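Side-chain contact in fiber protein 2 (Fowl adenovirus 1, PDB 2VTW), which forms, as a homotrimer, the short fibre spikes of the capsid and probably attaches the virion to a host receptor through its C-terminal head domain: residues S78-T81 against Q82-S86. Numbering follows the deposited sequence.
Sequences SFLT and QCNPS. With SO4 (sulfate ion), chain G.
Phe79 and Cys83 close an alpha-turn in the loop between strands 71-76 and 92-94 of the mainly beta fibre head. The backbone N of Cys83 donates to Phe79 O at 3.0 Å. The side chains of this pair leave the same side of the turn, with Phe79 CB 4.2 Å from Cys83 CB. This is the packed part. Leu166 on strand 163-173 touches both residues, and the Phe79 ring meets Tyr164 edge-to-face.

One residue on, Asn84 crosses Leu80. Its CG lies anti to the backbone N (chi1 -164°), which turns the amide back to the Leu80 carbonyl. Asn84 ND2 donates to Leu80 O at 3.1 Å. The oxygen lies close to the amide plane, and the donor comes in well off the line of the C=O bond. ND2 also bonds Ile88 O, and the two acceptors fix the flip of the amide. The methyl CD2 of Leu80 rests 3.5 Å from Asn84 ND2.

The loose side belongs to the exposed Thr81 and Gln82. They hold a sulfate ion, probably from the crystallisation liquor. Sulfate O3 accepts from Thr81 N at 2.9 Å and, almost straight (175°), from Gln82 N. Thr81 OG1 adds a weak bond to O3, with OG1 set between the backbone N and the carbonyl carbon (chi1 49°). The extended Gln82 side chain runs along the ion, while its OE1 bonds Tyr164 OH. Gln82 NE2 reaches sulfate O1 at 3.2 Å and O2 more weakly. Sulfate O1 also lies in the plane of the Phe79 ring, 3.5 Å from edge atom CD1.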
ATOM      1  N   SER A  78      -0.191  -1.201  20.999  1.00 20.44           N
ATOM      2  CA  SER A  78       0.246  -2.480  21.506  1.00 21.18           C
ATOM      3  C   SER A  78       0.416  -2.454  23.062  1.00 21.36           C
ATOM      4  O   SER A  78       0.763  -3.467  23.635  1.00 21.21           O
ATOM      5  CB  SER A  78       1.586  -2.879  20.879  1.00 20.59           C
ATOM      6  OG  SER A  78       2.617  -1.954  21.227  1.00 21.00           O
ATOM      7  N   PHE A  79       0.198  -1.297  23.691  1.00 22.18           N
ATOM      8  CA  PHE A  79       0.321  -1.109  25.151  1.00 23.03           C
ATOM      9  C   PHE A  79      -1.092  -0.892  25.700  1.00 23.31           C
ATOM     10  O   PHE A  79      -1.517   0.248  25.960  1.00 22.28           O
ATOM     11  CB  PHE A  79       1.183   0.115  25.476  1.00 23.27           C
ATOM     12  CG  PHE A  79       2.577   0.070  24.885  1.00 23.84           C
ATOM     13  CD1 PHE A  79       3.561  -0.734  25.443  1.00 23.98           C
ATOM     14  CD2 PHE A  79       2.899   0.839  23.769  1.00 22.85           C
ATOM     15  CE1 PHE A  79       4.841  -0.758  24.917  1.00 25.18           C
ATOM     16  CE2 PHE A  79       4.170   0.821  23.239  1.00 22.87           C
ATOM     17  CZ  PHE A  79       5.147   0.026  23.808  1.00 24.36           C
ATOM     18  N   LEU A  80      -1.826  -1.987  25.822  1.00 24.11           N
ATOM     19  CA  LEU A  80      -3.260  -1.915  26.032  1.00 25.52           C
ATOM     20  C   LEU A  80      -3.635  -1.428  27.416  1.00 26.74           C
ATOM     21  O   LEU A  80      -4.771  -1.015  27.601  1.00 26.75           O
ATOM     22  CB  LEU A  80      -3.930  -3.265  25.758  1.00 26.24           C
ATOM     23  CG  LEU A  80      -3.797  -3.802  24.322  1.00 27.44           C
ATOM     24  CD1 LEU A  80      -4.588  -5.074  24.112  1.00 27.90           C
ATOM     25  CD2 LEU A  80      -4.217  -2.714  23.323  1.00 25.71           C
ATOM     26  N   THR A  81      -2.698  -1.451  28.374  1.00 27.31           N
ATOM     27  CA  THR A  81      -2.942  -0.826  29.688  1.00 28.26           C
ATOM     28  C   THR A  81      -2.153   0.465  29.902  1.00 28.24           C
ATOM     29  O   THR A  81      -2.734   1.472  30.314  1.00 28.69           O
ATOM     30  CB  THR A  81      -2.732  -1.847  30.856  1.00 28.96           C
ATOM     31  OG1 THR A  81      -1.483  -2.533  30.684  1.00 33.03           O
ATOM     32  CG2 THR A  81      -3.829  -2.883  30.846  1.00 28.64           C
ATOM     33  N   GLN A  82      -0.864   0.477  29.561  1.00 28.11           N
ATOM     34  CA  GLN A  82      -0.018   1.661  29.805  1.00 27.91           C
ATOM     35  C   GLN A  82      -0.250   2.860  28.878  1.00 27.54           C
ATOM     36  O   GLN A  82      -0.036   4.011  29.283  1.00 27.04           O
ATOM     37  CB  GLN A  82       1.476   1.300  29.724  1.00 28.22           C
ATOM     38  CG  GLN A  82       1.968   0.160  30.610  1.00 29.20           C
ATOM     39  CD  GLN A  82       3.466  -0.074  30.443  1.00 29.26           C
ATOM     40  OE1 GLN A  82       4.278   0.804  30.755  1.00 33.69           O
ATOM     41  NE2 GLN A  82       3.839  -1.239  29.931  1.00 29.72           N
ATOM     42  N   CYS A  83      -0.636   2.616  27.622  1.00 26.77           N
ATOM     43  CA  CYS A  83      -0.839   3.732  26.667  1.00 26.70           C
ATOM     44  C   CYS A  83      -1.770   3.320  25.505  1.00 26.77           C
ATOM     45  O   CYS A  83      -1.340   2.715  24.530  1.00 27.00           O
ATOM     46  CB  CYS A  83       0.517   4.232  26.157  1.00 25.89           C
ATOM     47  SG  CYS A  83       0.424   5.770  25.300  1.00 25.50           S
ATOM     48  N   ASN A  84      -3.052   3.651  25.652  1.00 27.15           N
ATOM     49  CA  ASN A  84      -4.132   3.137  24.819  1.00 26.71           C
ATOM     50  C   ASN A  84      -5.257   4.177  24.694  1.00 26.46           C
ATOM     51  O   ASN A  84      -6.374   3.933  25.113  1.00 26.72           O
ATOM     52  CB  ASN A  84      -4.663   1.847  25.434  1.00 26.36           C
ATOM     53  CG  ASN A  84      -5.508   1.035  24.473  1.00 27.91           C
ATOM     54  OD1 ASN A  84      -5.722   1.431  23.306  1.00 27.30           O
ATOM     55  ND2 ASN A  84      -5.962  -0.132  24.930  1.00 25.16           N
ATOM     56  N   PRO A  85      -4.962   5.336  24.089  1.00 26.80           N
ATOM     57  CA  PRO A  85      -5.892   6.477  24.036  1.00 26.92           C
ATOM     58  C   PRO A  85      -7.285   6.176  23.464  1.00 27.15           C
ATOM     59  O   PRO A  85      -8.250   6.842  23.849  1.00 28.33           O
ATOM     60  CB  PRO A  85      -5.175   7.478  23.128  1.00 27.20           C
ATOM     61  CG  PRO A  85      -3.760   7.052  23.079  1.00 26.55           C
ATOM     62  CD  PRO A  85      -3.688   5.623  23.402  1.00 26.80           C
ATOM     63  N   SER A  86      -7.365   5.178  22.582  1.00 26.59           N
ATOM     64  CA  SER A  86      -8.583   4.819  21.839  1.00 26.42           C
ATOM     65  C   SER A  86      -9.248   3.559  22.354  1.00 26.44           C
ATOM     66  O   SER A  86     -10.296   3.189  21.869  1.00 26.40           O
ATOM     67  CB  SER A  86      -8.263   4.647  20.326  1.00 25.69           C
ATOM     68  OG  SER A  86      -8.032   5.916  19.718  1.00 22.06           O
TER
HETATM   69  S   SO4 G1411       0.989  -3.038  28.569  1.00 36.48           S
HETATM   70  O1  SO4 G1411       2.225  -2.928  27.816  1.00 39.26           O
HETATM   71  O2  SO4 G1411       1.350  -3.289  29.951  1.00 40.81           O
HETATM   72  O3  SO4 G1411       0.204  -1.818  28.517  1.00 34.82           O
HETATM   73  O4  SO4 G1411       0.286  -4.210  28.098  1.00 38.06           O